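PDB 4U63: DNA photolyase, which uses light to repair ultraviolet-induced cyclobutane pyrimidine dimers in DNA, with FAD as its flavin cofactor and a bound methenyltetrahydrofolate as antenna chromophore. Local coordinates for residues 25-30 against 112-117; 33-38 against 79-84; 52-57 against 195-200. All coordinates share one frame; numbering follows the deposited sequence. Where two conformers were deposited one is given.

In the fold
Contacts 1 and 2, and the strand side of contact 3, belong to the N-terminal alpha/beta domain, built round a five-stranded parallel sheet of order 3-2-1-4-5; the later loop 195-200 packs onto it. Along the chain the segments run 25-30, 33-38, 52-57, 79-84, 112-117 and 195-200. Contact 1 pairs strands 27-31 and 114-118. Contact 3, centred about 10 Å from contact 1, lies on strand 53-59, which flanks strand 27-31 on its other side; Val27 bonds to Pro52 and Ile54. Contact 2, centred about 17 Å from contact 1 and 15 Å from contact 3, packs the loop following strand 27-31 on helix 68-87 and lies towards the flavin: the Arg36 side chain is about 13 Å from FAD.

Contact 1: residues 25-30 against 112-117; sequences APVIVW and ADTVVW
Ile28 uses both its N and its O to bond the neighbouring strand: the N donates to Thr114 O at 2.9 Å and the O accepts from Val116 N at 2.9 Å, both nearly straight. Trp30 N repeats the pattern on Val116 O at 3.0 Å. This alternation identifies parallel pairing, here of the first and fourth strands of a Rossmann-like sheet; the segment axes approach to 4.8 Å at 24°. Ahead of the regular strands, Asp113 N reaches Pro26 O through a longer, more bent bond.

On one face Val27 and Thr114 lie side by side, and Val29 CG2 meets Val116 CG2 at 3.7 Å; Ala46 and His49 of helix 41-49 close over this side. On the other, Ile28 CD1 rests 3.9 Å from Ala112 CB, while Leu106 and Ile107 of helix 99-110 pack on Ile28.

The tryptophans finish the row. Trp117 has its CG between the backbone N and the carbonyl carbon (chi1 61°), which turns a ring face to Trp30 in an offset edge-to-face pair with planes at 87°. Arg32 makes cation-pi contacts with both rings. The closest atoms of the pair are Trp30 CE3 and Trp117 CE3, 3.5 Å apart.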
loop_
_atom_site.group_PDB
_atom_site.type_symbol
_atom_site.label_atom_id
_atom_site.label_comp_id
_atom_site.label_asym_id
_atom_site.label_seq_id
_atom_site.Cartn_x
_atom_site.Cartn_y
_atom_site.Cartn_z
ATOM N N ALA A 25 21.001 -28.238 -13.421
ATOM C CA ALA A 25 20.023 -28.414 -12.349
ATOM C C ALA A 25 18.920 -27.347 -12.436
ATOM O O ALA A 25 19.140 -26.260 -12.981
ATOM C CB ALA A 25 20.701 -28.343 -10.989
ATOM N N PRO A 26 17.723 -27.655 -11.908
ATOM C CA PRO A 26 16.714 -26.609 -11.812
ATOM C C PRO A 26 17.062 -25.484 -10.838
ATOM O O PRO A 26 18.026 -25.577 -10.043
ATOM C CB PRO A 26 15.467 -27.360 -11.312
ATOM C CG PRO A 26 15.700 -28.782 -11.682
ATOM C CD PRO A 26 17.177 -28.982 -11.557
ATOM N N VAL A 27 16.257 -24.435 -10.920
ATOM C CA VAL A 27 16.327 -23.288 -10.025
ATOM C C VAL A 27 14.903 -22.938 -9.589
ATOM O O VAL A 27 13.981 -22.858 -10.424
ATOM C CB VAL A 27 17.029 -22.074 -10.694
ATOM C CG1 VAL A 27 16.468 -21.789 -12.088
ATOM C CG2 VAL A 27 16.929 -20.828 -9.812
ATOM N N ILE A 28 14.726 -22.736 -8.286
ATOM C CA ILE A 28 13.445 -22.339 -7.730
ATOM C C ILE A 28 13.386 -20.823 -7.588
ATOM O O ILE A 28 14.315 -20.206 -7.065
ATOM C CB ILE A 28 13.210 -23.003 -6.356
ATOM C CG1 ILE A 28 13.108 -24.526 -6.539
ATOM C CG2 ILE A 28 11.954 -22.459 -5.687
ATOM C CD1 ILE A 28 13.359 -25.306 -5.283
ATOM N N VAL A 29 12.291 -20.234 -8.063
ATOM C CA VAL A 29 12.029 -18.812 -7.897
ATOM C C VAL A 29 10.858 -18.677 -6.947
ATOM O O VAL A 29 9.732 -19.030 -7.296
ATOM C CB VAL A 29 11.672 -18.105 -9.226
ATOM C CG1 VAL A 29 11.446 -16.616 -8.981
ATOM C CG2 VAL A 29 12.764 -18.314 -10.256
ATOM N N TRP A 30 11.123 -18.157 -5.757
ATOM C CA TRP A 30 10.085 -17.994 -4.739
ATOM C C TRP A 30 9.512 -16.573 -4.808
ATOM O O TRP A 30 10.204 -15.620 -4.471
ATOM C CB TRP A 30 10.663 -18.319 -3.347
ATOM C CG TRP A 30 9.705 -18.097 -2.209
ATOM C CD1 TRP A 30 8.329 -18.070 -2.271
ATOM C CD2 TRP A 30 10.046 -17.881 -0.837
ATOM N NE1 TRP A 30 7.812 -17.842 -1.034
ATOM C CE2 TRP A 30 8.837 -17.720 -0.131
ATOM C CE3 TRP A 30 11.260 -17.797 -0.136
ATOM C CZ2 TRP A 30 8.799 -17.482 1.250
ATOM C CZ3 TRP A 30 11.222 -17.553 1.245
ATOM C CH2 TRP A 30 9.997 -17.406 1.920
ATOM N N ALA A 112 16.827 -29.173 -7.741
ATOM C CA ALA A 112 17.281 -27.785 -7.865
ATOM C C ALA A 112 18.506 -27.545 -6.999
ATOM O O ALA A 112 18.608 -28.089 -5.902
ATOM C CB ALA A 112 16.173 -26.819 -7.469
ATOM N N ASP A 113 19.443 -26.746 -7.495
ATOM C CA ASP A 113 20.637 -26.406 -6.716
ATOM C C ASP A 113 20.618 -24.957 -6.218
ATOM O O ASP A 113 21.529 -24.540 -5.514
ATOM C CB ASP A 113 21.922 -26.694 -7.514
ATOM C CG ASP A 113 22.106 -25.778 -8.712
ATOM O OD1 ASP A 113 21.272 -24.865 -8.927
ATOM O OD2 ASP A 113 23.105 -25.987 -9.445
ATOM N N THR A 114 19.575 -24.204 -6.585
ATOM C CA THR A 114 19.495 -22.788 -6.279
ATOM C C THR A 114 18.068 -22.370 -5.954
ATOM O O THR A 114 17.106 -22.853 -6.572
ATOM C CB THR A 114 20.025 -21.941 -7.473
ATOM O OG1 THR A 114 21.369 -22.324 -7.774
ATOM C CG2 THR A 114 19.992 -20.433 -7.182
ATOM N N VAL A 115 17.943 -21.476 -4.976
ATOM C CA VAL A 115 16.701 -20.781 -4.704
ATOM C C VAL A 115 16.997 -19.298 -4.829
ATOM O O VAL A 115 17.968 -18.812 -4.257
ATOM C CB VAL A 115 16.145 -21.050 -3.295
ATOM C CG1 VAL A 115 14.817 -20.318 -3.109
ATOM C CG2 VAL A 115 15.971 -22.545 -3.054
ATOM N N VAL A 116 16.161 -18.592 -5.587
ATOM C CA VAL A 116 16.251 -17.150 -5.680
ATOM C C VAL A 116 14.956 -16.483 -5.239
ATOM O O VAL A 116 13.863 -17.061 -5.344
ATOM C CB VAL A 116 16.608 -16.672 -7.107
ATOM C CG1 VAL A 116 17.978 -17.200 -7.511
ATOM C CG2 VAL A 116 15.540 -17.086 -8.120
ATOM N N TRP A 117 15.096 -15.265 -4.742
ATOM C CA TRP A 117 13.965 -14.416 -4.446
ATOM C C TRP A 117 14.338 -12.941 -4.500
ATOM O O TRP A 117 15.510 -12.574 -4.456
ATOM C CB TRP A 117 13.346 -14.758 -3.078
ATOM C CG TRP A 117 14.239 -14.603 -1.836
ATOM C CD1 TRP A 117 14.699 -13.431 -1.280
ATOM C CD2 TRP A 117 14.710 -15.657 -0.982
ATOM N NE1 TRP A 117 15.442 -13.703 -0.148
ATOM C CE2 TRP A 117 15.465 -15.058 0.055
ATOM C CE3 TRP A 117 14.579 -17.053 -1.000
ATOM C CZ2 TRP A 117 16.083 -15.809 1.066
ATOM C CZ3 TRP A 117 15.190 -17.799 0.005
ATOM C CH2 TRP A 117 15.935 -17.172 1.027
#

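Contact 2: residues 33-38 against 79-84; sequences KDLRLS and AALSSS
Leu35 begins the contact with helix 68-87, the crossover helix of the beta-alpha-beta unit joining strands 53-59 and 93-96. The loop carrying it turns tightly at this point: Arg36 N bonds back to Asp34 O at 2.8 Å, which makes Leu35 the centre of an inverse gamma turn. Its CD2 then meets Leu81 CD2 at 3.8 Å, the two side chains crossing at about a right angle.

At Arg36 the backbone passes over the same leucine, with N 4.1 Å from Leu81 CD1. The guanidinium heads the other way, where NH2 bonds to the nearby Asp39 O and NH1 to Gly267 O, a distant part of the chain.

Leu37 returns to the helix, and its CD2 lies 3.8 Å from Leu81 CD1. The CG of Leu81, anti to the backbone N (chi1 180°), carries the side chain out from the helix, and CD2 faces Leu35 while CD1 faces Leu37. The carboxylate of Glu227 accepts Leu37 N and Ser38 N, one on each oxygen, in the loop that leads to helix 41-49.

One turn on, Ser84 OG donates to Leu81 O at 2.8 Å, and Leu37 CD1 packs against that hydroxyl oxygen at 3.5 Å.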
loop_
_atom_site.group_PDB
_atom_site.type_symbol
_atom_site.label_atom_id
_atom_site.label_comp_id
_atom_site.label_asym_id
_atom_site.label_seq_id
_atom_site.Cartn_x
_atom_site.Cartn_y
_atom_site.Cartn_z
ATOM N N LYS A 33 5.837 -10.672 -2.623
ATOM C CA LYS A 33 5.134 -9.445 -3.050
ATOM C C LYS A 33 5.958 -8.824 -4.178
ATOM O O LYS A 33 6.438 -7.687 -4.102
ATOM C CB LYS A 33 4.888 -8.482 -1.889
ATOM C CG LYS A 33 3.933 -9.043 -0.837
ATOM C CD LYS A 33 3.566 -8.028 0.238
ATOM C CE LYS A 33 2.411 -8.554 1.093
ATOM N NZ LYS A 33 2.089 -7.711 2.273
ATOM N N ASP A 34 6.114 -9.620 -5.228
ATOM C CA ASP A 34 6.891 -9.253 -6.402
ATOM C C ASP A 34 6.254 -9.944 -7.599
ATOM O O ASP A 34 6.930 -10.564 -8.408
ATOM C CB ASP A 34 8.335 -9.708 -6.221
ATOM C CG ASP A 34 8.456 -11.234 -6.029
ATOM O OD1 ASP A 34 7.435 -11.891 -5.716
ATOM O OD2 ASP A 34 9.570 -11.776 -6.202
ATOM N N LEU A 35 4.937 -9.826 -7.705
ATOM C CA LEU A 35 4.169 -10.650 -8.641
ATOM C C LEU A 35 4.168 -10.038 -10.027
ATOM O O LEU A 35 3.166 -9.517 -10.504
ATOM C CB LEU A 35 2.754 -10.876 -8.101
ATOM C CG LEU A 35 2.713 -11.436 -6.664
ATOM C CD1 LEU A 35 1.273 -11.706 -6.245
ATOM C CD2 LEU A 35 3.548 -12.700 -6.525
ATOM N N ARG A 36 5.330 -10.129 -10.657
ATOM C CA ARG A 36 5.580 -9.566 -11.968
ATOM C C ARG A 36 6.692 -10.360 -12.649
ATOM O O ARG A 36 7.526 -10.981 -11.972
ATOM C CB ARG A 36 6.007 -8.109 -11.829
ATOM C CG ARG A 36 7.369 -7.910 -11.170
ATOM C CD ARG A 36 7.752 -6.439 -11.026
ATOM N NE ARG A 36 9.131 -6.318 -10.559
ATOM C CZ ARG A 36 9.529 -6.371 -9.288
ATOM N NH1 ARG A 36 8.660 -6.522 -8.292
ATOM N NH2 ARG A 36 10.817 -6.264 -9.010
ATOM N N LEU A 37 6.703 -10.335 -13.984
ATOM C CA LEU A 37 7.814 -10.888 -14.768
ATOM C C LEU A 37 8.814 -9.816 -15.221
ATOM O O LEU A 37 9.980 -10.140 -15.469
ATOM C CB LEU A 37 7.289 -11.641 -15.993
ATOM C CG LEU A 37 6.197 -12.692 -15.769
ATOM C CD1 LEU A 37 5.906 -13.424 -17.072
ATOM C CD2 LEU A 37 6.576 -13.677 -14.673
ATOM N N SER A 38 8.362 -8.560 -15.325
ATOM C CA SER A 38 9.199 -7.453 -15.783
ATOM C C SER A 38 10.027 -6.881 -14.643
ATOM O O SER A 38 9.616 -6.903 -13.484
ATOM C CB SER A 38 8.352 -6.328 -16.393
ATOM O OG SER A 38 7.611 -6.782 -17.510
ATOM N N ALA A 79 -3.763 -15.282 -9.967
ATOM C CA ALA A 79 -4.368 -15.764 -11.200
ATOM C C ALA A 79 -3.688 -15.136 -12.420
ATOM O O ALA A 79 -3.371 -15.830 -13.384
ATOM C CB ALA A 79 -5.856 -15.476 -11.218
ATOM N N ALA A 80 -3.446 -13.830 -12.368
ATOM C CA ALA A 80 -2.790 -13.140 -13.488
ATOM C C ALA A 80 -1.346 -13.594 -13.678
ATOM O O ALA A 80 -0.912 -13.817 -14.807
ATOM C CB ALA A 80 -2.851 -11.637 -13.297
ATOM N N LEU A 81 -0.604 -13.734 -12.579
ATOM C CA LEU A 81 0.789 -14.173 -12.657
ATOM C C LEU A 81 0.878 -15.587 -13.242
ATOM O O LEU A 81 1.721 -15.854 -14.105
ATOM C CB LEU A 81 1.472 -14.118 -11.279
ATOM C CG LEU A 81 2.935 -14.566 -11.257
ATOM C CD1 LEU A 81 3.786 -13.647 -12.121
ATOM C CD2 LEU A 81 3.456 -14.602 -9.827
ATOM N N SER A 82 0.011 -16.482 -12.762
ATOM C CA SER A 82 -0.052 -17.853 -13.278
ATOM C C SER A 82 -0.263 -17.846 -14.784
ATOM O O SER A 82 0.425 -18.563 -15.511
ATOM C CB SER A 82 -1.176 -18.651 -12.615
ATOM O OG SER A 82 -1.330 -19.916 -13.246
ATOM N N SER A 83 -1.213 -17.028 -15.241
ATOM C CA SER A 83 -1.510 -16.924 -16.668
ATOM C C SER A 83 -0.280 -16.436 -17.436
ATOM O O SER A 83 0.057 -16.988 -18.479
ATOM C CB SER A 83 -2.702 -15.995 -16.907
ATOM O OG SER A 83 -3.023 -15.930 -18.280
ATOM N N SER A 84 0.403 -15.416 -16.903
ATOM C CA SER A 84 1.590 -14.866 -17.580
ATOM C C SER A 84 2.734 -15.890 -17.633
ATOM O O SER A 84 3.422 -16.002 -18.647
ATOM C CB SER A 84 2.042 -13.535 -16.949
ATOM O OG SER A 84 2.671 -13.714 -15.698
#

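Contact 3: residues 52-57 against 195-200; sequences PVIPVY and KVWPKS
Trp197 reaches from a loop to Val53 O, Ile54 CA and the Pro55 ring on strand 53-59, packing a later part of the chain on the parallel alpha/beta sheet of the photolyase N-terminal domain. The far rim of its six-membered ring makes most of the indole's contact. Its CB stays well back, 8.3 Å from Ile54 CA. From there CG is set anti to the carbonyl carbon (chi1 -82°), and the indole bridges the gap, its five-membered ring on the loop side and its benzene ring leading. CZ3 is the first atom to arrive: it lies 4.2 Å from Ile54 CA and 4.3 Å from Ile54 CD1. CH2, next round the rim, is the deepest. It comes to 3.5 Å from Val53 O, an approach oblique to the ring plane, and to 3.8 Å from Pro55 CD. The proline carbon lies near the plane of the indole, at its edge, and the two side chains cross at about a right angle. Close packing of carbon against backbone and side-chain atoms, without hydrogen bonds between the segments, is therefore what joins them.

Pro198 adds a looser touch, its CG standing 4.4 Å from Ile54 CG2. Ile54 is thus approached by two successive loop residues: CD1 meets the indole, while CG2 lies beside both the indole and the proline ring.

The neighbours place the indole in the fold. Strand 53-59 bonds to strand 27-31 along one side; along the other, Val53 pairs with Thr192 and Pro55 with Val93 of strand 93-96. Trp197 also touches Arg91, just before that strand. Pro198 leans on Leu106, Glu109 and Thr110 of helix 99-110, whereas Pro55 packs on Leu85 of helix 68-87. The loop follows the side of strand 53-59 facing strand 93-96, with Ser200 OG bonded to Leu94 N.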
loop_
_atom_site.group_PDB
_atom_site.type_symbol
_atom_site.label_atom_id
_atom_site.label_comp_id
_atom_site.label_asym_id
_atom_site.label_seq_id
_atom_site.Cartn_x
_atom_site.Cartn_y
_atom_site.Cartn_z
ATOM N N PRO A 52 15.630 -26.018 -15.767
ATOM C CA PRO A 52 14.231 -25.754 -15.448
ATOM C C PRO A 52 14.022 -24.683 -14.381
ATOM O O PRO A 52 14.730 -24.663 -13.370
ATOM C CB PRO A 52 13.727 -27.107 -14.940
ATOM C CG PRO A 52 14.617 -28.103 -15.590
ATOM C CD PRO A 52 15.960 -27.446 -15.600
ATOM N N VAL A 53 13.056 -23.805 -14.628
ATOM C CA VAL A 53 12.672 -22.765 -13.687
ATOM C C VAL A 53 11.399 -23.231 -12.989
ATOM O O VAL A 53 10.417 -23.596 -13.650
ATOM C CB VAL A 53 12.448 -21.411 -14.393
ATOM C CG1 VAL A 53 12.046 -20.333 -13.386
ATOM C CG2 VAL A 53 13.704 -20.990 -15.145
ATOM N N ILE A 54 11.427 -23.225 -11.660
ATOM C CA ILE A 54 10.311 -23.678 -10.837
ATOM C C ILE A 54 9.780 -22.497 -10.011
ATOM O O ILE A 54 10.274 -22.240 -8.904
ATOM C CB ILE A 54 10.728 -24.815 -9.876
ATOM C CG1 ILE A 54 11.574 -25.887 -10.589
ATOM C CG2 ILE A 54 9.493 -25.427 -9.211
ATOM C CD1 ILE A 54 10.873 -26.616 -11.707
ATOM N N PRO A 55 8.782 -21.767 -10.544
ATOM C CA PRO A 55 8.172 -20.689 -9.772
ATOM C C PRO A 55 7.239 -21.225 -8.696
ATOM O O PRO A 55 6.431 -22.116 -8.972
ATOM C CB PRO A 55 7.377 -19.909 -10.824
ATOM C CG PRO A 55 7.974 -20.296 -12.118
ATOM C CD PRO A 55 8.313 -21.735 -11.935
ATOM N N VAL A 56 7.356 -20.685 -7.489
ATOM C CA VAL A 56 6.502 -21.081 -6.368
ATOM C C VAL A 56 6.042 -19.851 -5.590
ATOM O O VAL A 56 6.808 -18.899 -5.390
ATOM C CB VAL A 56 7.214 -22.096 -5.428
ATOM C CG1 VAL A 56 8.465 -21.505 -4.792
ATOM C CG2 VAL A 56 6.252 -22.616 -4.357
ATOM N N TYR A 57 4.782 -19.879 -5.170
ATOM C CA TYR A 57 4.254 -18.913 -4.216
ATOM C C TYR A 57 3.791 -19.712 -3.001
ATOM O O TYR A 57 3.004 -20.653 -3.135
ATOM C CB TYR A 57 3.089 -18.099 -4.784
ATOM C CG TYR A 57 2.559 -17.107 -3.775
ATOM C CD1 TYR A 57 1.608 -17.491 -2.838
ATOM C CD2 TYR A 57 3.041 -15.799 -3.721
ATOM C CE1 TYR A 57 1.133 -16.610 -1.894
ATOM C CE2 TYR A 57 2.562 -14.898 -2.767
ATOM C CZ TYR A 57 1.604 -15.316 -1.855
ATOM O OH TYR A 57 1.102 -14.469 -0.884
ATOM N N LYS A 195 10.463 -31.460 -16.980
ATOM C CA LYS A 195 9.683 -32.487 -17.671
ATOM C C LYS A 195 8.435 -32.844 -16.857
ATOM O O LYS A 195 7.353 -33.037 -17.423
ATOM C CB LYS A 195 10.530 -33.738 -17.920
ATOM C CG LYS A 195 9.812 -34.825 -18.713
ATOM C CD LYS A 195 10.617 -36.116 -18.774
ATOM C CE LYS A 195 9.748 -37.301 -19.181
ATOM N NZ LYS A 195 8.830 -37.748 -18.091
ATOM N N VAL A 196 8.603 -32.928 -15.536
ATOM C CA VAL A 196 7.513 -33.211 -14.602
ATOM C C VAL A 196 7.395 -32.048 -13.609
ATOM O O VAL A 196 8.370 -31.694 -12.955
ATOM C CB VAL A 196 7.769 -34.529 -13.832
ATOM C CG1 VAL A 196 6.625 -34.835 -12.870
ATOM C CG2 VAL A 196 7.964 -35.689 -14.802
ATOM N N TRP A 197 6.205 -31.458 -13.502
ATOM C CA TRP A 197 5.967 -30.356 -12.555
ATOM C C TRP A 197 5.639 -30.897 -11.161
ATOM O O TRP A 197 4.897 -31.867 -11.042
ATOM C CB TRP A 197 4.818 -29.455 -13.025
ATOM C CG TRP A 197 5.236 -28.452 -14.032
ATOM C CD1 TRP A 197 5.101 -28.540 -15.387
ATOM C CD2 TRP A 197 5.869 -27.202 -13.772
ATOM N NE1 TRP A 197 5.613 -27.416 -15.986
ATOM C CE2 TRP A 197 6.091 -26.576 -15.017
ATOM C CE3 TRP A 197 6.269 -26.545 -12.606
ATOM C CZ2 TRP A 197 6.697 -25.324 -15.128
ATOM C CZ3 TRP A 197 6.874 -25.302 -12.712
ATOM C CH2 TRP A 197 7.085 -24.705 -13.966
ATOM N N PRO A 198 6.193 -30.272 -10.098
ATOM C CA PRO A 198 5.711 -30.610 -8.760
ATOM C C PRO A 198 4.229 -30.300 -8.634
ATOM O O PRO A 198 3.723 -29.411 -9.324
ATOM C CB PRO A 198 6.529 -29.690 -7.840
ATOM C CG PRO A 198 7.751 -29.375 -8.618
ATOM C CD PRO A 198 7.299 -29.300 -10.046
ATOM N N LYS A 199 3.544 -31.026 -7.761
ATOM C CA LYS A 199 2.114 -30.821 -7.568
ATOM C C LYS A 199 1.846 -29.457 -6.946
ATOM O O LYS A 199 2.659 -28.936 -6.179
ATOM C CB LYS A 199 1.505 -31.949 -6.720
ATOM C CG LYS A 199 1.581 -33.321 -7.391
ATOM C CD LYS A 199 0.718 -33.416 -8.652
ATOM C CE LYS A 199 1.241 -34.467 -9.622
ATOM N NZ LYS A 199 1.454 -35.791 -8.977
ATOM N N SER A 200 0.707 -28.879 -7.307
ATOM C CA SER A 200 0.322 -27.543 -6.856
ATOM C C SER A 200 -1.039 -27.570 -6.187
ATOM O O SER A 200 -1.915 -28.340 -6.582
ATOM C CB SER A 200 0.259 -26.594 -8.049
ATOM O OG SER A 200 -0.154 -25.296 -7.654
#